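Local coordinates for protein CofB (Escherichia coli, PDB 5AX6) that serves as a minor pilin subunit of the CFA/III type IVb pilus of enterotoxigenic bacteria and probably takes part in pilus assembly, at residues D62-M67 and D179-E184. Sequence-based numbering, arbitrary orientation.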
loop_
_atom_site.group_PDB
_atom_site.type_symbol
_atom_site.label_atom_id
_atom_site.label_comp_id
_atom_site.label_asym_id
_atom_site.label_seq_id
_atom_site.Cartn_x
_atom_site.Cartn_y
_atom_site.Cartn_z
ATOM N N ASP A 62 33.947 18.330 -24.627
ATOM C CA ASP A 62 33.800 19.748 -24.321
ATOM C C ASP A 62 32.780 20.360 -25.280
ATOM O O ASP A 62 32.933 20.247 -26.492
ATOM C CB ASP A 62 35.166 20.450 -24.435
ATOM C CG ASP A 62 35.142 21.905 -23.964
ATOM O OD1 ASP A 62 34.110 22.598 -24.101
ATOM O OD2 ASP A 62 36.190 22.362 -23.466
ATOM N N LEU A 63 31.742 20.993 -24.740
ATOM C CA LEU A 63 30.710 21.618 -25.572
ATOM C C LEU A 63 31.279 22.618 -26.583
ATOM O O LEU A 63 30.652 22.915 -27.612
ATOM C CB LEU A 63 29.679 22.316 -24.692
ATOM C CG LEU A 63 28.615 21.413 -24.067
ATOM C CD1 LEU A 63 27.922 22.134 -22.910
ATOM C CD2 LEU A 63 27.604 20.985 -25.126
ATOM N N ASN A 64 32.469 23.135 -26.292
ATOM C CA ASN A 64 33.046 24.175 -27.127
ATOM C C ASN A 64 34.059 23.650 -28.136
ATOM O O ASN A 64 34.583 24.410 -28.945
ATOM C CB ASN A 64 33.682 25.252 -26.242
ATOM C CG ASN A 64 32.658 25.955 -25.385
ATOM O OD1 ASN A 64 31.728 26.577 -25.901
ATOM N ND2 ASN A 64 32.802 25.844 -24.068
ATOM N N SER A 65 34.316 22.347 -28.103
ATOM C CA SER A 65 35.299 21.751 -29.003
ATOM C C SER A 65 34.708 21.525 -30.379
ATOM O O SER A 65 33.488 21.549 -30.545
ATOM C CB SER A 65 35.813 20.428 -28.445
ATOM O OG SER A 65 36.421 20.627 -27.183
ATOM N N THR A 66 35.582 21.297 -31.360
ATOM C CA THR A 66 35.167 21.082 -32.743
ATOM C C THR A 66 34.236 19.887 -32.901
ATOM O O THR A 66 34.543 18.794 -32.426
ATOM C CB THR A 66 36.366 20.830 -33.649
ATOM O OG1 THR A 66 37.430 21.720 -33.292
ATOM C CG2 THR A 66 35.965 21.024 -35.115
ATOM N N MET A 67 33.128 20.099 -33.602
ATOM C CA MET A 67 32.191 19.028 -33.925
ATOM C C MET A 67 32.778 18.132 -35.003
ATOM O O MET A 67 33.518 18.606 -35.873
ATOM C CB MET A 67 30.857 19.611 -34.397
ATOM C CG MET A 67 30.072 20.347 -33.316
ATOM S SD MET A 67 28.594 21.147 -33.997
ATOM C CE MET A 67 27.736 19.722 -34.647
ATOM N N ASP A 179 22.677 22.283 -22.844
ATOM C CA ASP A 179 22.827 23.604 -23.431
ATOM C C ASP A 179 22.307 23.602 -24.857
ATOM O O ASP A 179 21.925 22.552 -25.412
ATOM C CB ASP A 179 24.288 24.085 -23.403
ATOM C CG ASP A 179 24.406 25.590 -23.099
ATOM O OD1 ASP A 179 23.583 26.390 -23.610
ATOM O OD2 ASP A 179 25.308 25.974 -22.324
ATOM N N ILE A 180 22.297 24.795 -25.434
ATOM C CA ILE A 180 21.811 25.019 -26.781
ATOM C C ILE A 180 22.806 25.919 -27.482
ATOM O O ILE A 180 23.085 27.008 -27.001
ATOM C CB ILE A 180 20.428 25.686 -26.775
ATOM C CG1 ILE A 180 19.405 24.771 -26.092
ATOM C CG2 ILE A 180 20.013 26.050 -28.190
ATOM C CD1 ILE A 180 18.069 25.436 -25.834
ATOM N N TYR A 181 23.349 25.456 -28.601
ATOM C CA TYR A 181 24.327 26.232 -29.352
ATOM C C TYR A 181 23.780 26.580 -30.718
ATOM O O TYR A 181 22.999 25.825 -31.300
ATOM C CB TYR A 181 25.644 25.462 -29.513
ATOM C CG TYR A 181 26.565 25.523 -28.328
ATOM C CD1 TYR A 181 27.753 26.238 -28.389
ATOM C CD2 TYR A 181 26.249 24.879 -27.142
ATOM C CE1 TYR A 181 28.610 26.295 -27.301
ATOM C CE2 TYR A 181 27.092 24.924 -26.051
ATOM C CZ TYR A 181 28.275 25.633 -26.137
ATOM O OH TYR A 181 29.115 25.683 -25.049
ATOM N N VAL A 182 24.208 27.725 -31.238
ATOM C CA VAL A 182 23.929 28.071 -32.622
ATOM C C VAL A 182 24.986 27.417 -33.507
ATOM O O VAL A 182 26.189 27.501 -33.220
ATOM C CB VAL A 182 23.928 29.598 -32.834
ATOM C CG1 VAL A 182 23.776 29.932 -34.306
ATOM C CG2 VAL A 182 22.823 30.241 -32.015
ATOM N N VAL A 183 24.550 26.749 -34.570
ATOM C CA VAL A 183 25.494 26.160 -35.503
ATOM C C VAL A 183 25.226 26.667 -36.912
ATOM O O VAL A 183 24.163 27.214 -37.189
ATOM C CB VAL A 183 25.450 24.613 -35.457
ATOM C CG1 VAL A 183 25.916 24.130 -34.076
ATOM C CG2 VAL A 183 24.047 24.081 -35.776
ATOM N N GLU A 184 26.207 26.506 -37.788
ATOM C CA GLU A 184 26.099 27.023 -39.134
ATOM C C GLU A 184 26.814 26.118 -40.118
ATOM O O GLU A 184 27.722 25.361 -39.756
ATOM C CB GLU A 184 26.679 28.446 -39.213
ATOM C CG GLU A 184 28.163 28.502 -38.887
ATOM C CD GLU A 184 28.738 29.914 -38.896
ATOM O OE1 GLU A 184 28.417 30.712 -37.985
ATOM O OE2 GLU A 184 29.526 30.222 -39.817
#
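Leu63, Met67, Tyr181 and Val183 make a largely apolar loop-on-sheet contact in the pilin domain, where the loop following strand 37-42 lies against one face of strand 179-185, an inner strand of the antiparallel sheet. It illustrates how an irregular loop can be fitted to a sheet by alternate strand residues: Asp179, Tyr181 and Val183 point toward the loop, while Ile180 points away. The loop owes part of its shape to a type I turn from Asp62 to Ser65 and to an Asx turn, in which Asn64 N donates to Asp62 OD1 at 2.8 Å. Tyr181 gives the largest single share of the buried surface, with Leu63 next. With CG beside the backbone N and anti to the carbonyl carbon (chi1 -81°), the ring extends from the strand toward the turn, where Leu63 CB lies 3.9 Å from Tyr181 CZ. Leu63 O sits 3.8 Å above the Tyr181 ring plane, near its rim, and accepts a hydrogen bond from Arg224, which also makes a cation-pi contact with that ring. Further along, Met67 SD meets Val183 CG1 at 4.0 Å, the side chains crossing nearly at right angles. Tyr181 OH is hydrogen-bonded to Gln48 OE1 of the second subunit. Replacing Tyr181 by an alanine would probably leave a gap beside Leu63, remove Arg224's cation-pi partner and deprive that Gln48 of its hydroxyl mate. Apolar packing and the arginine bond together join loop to sheet, whereas the phenol hydroxyl carries the contact on to the second subunit.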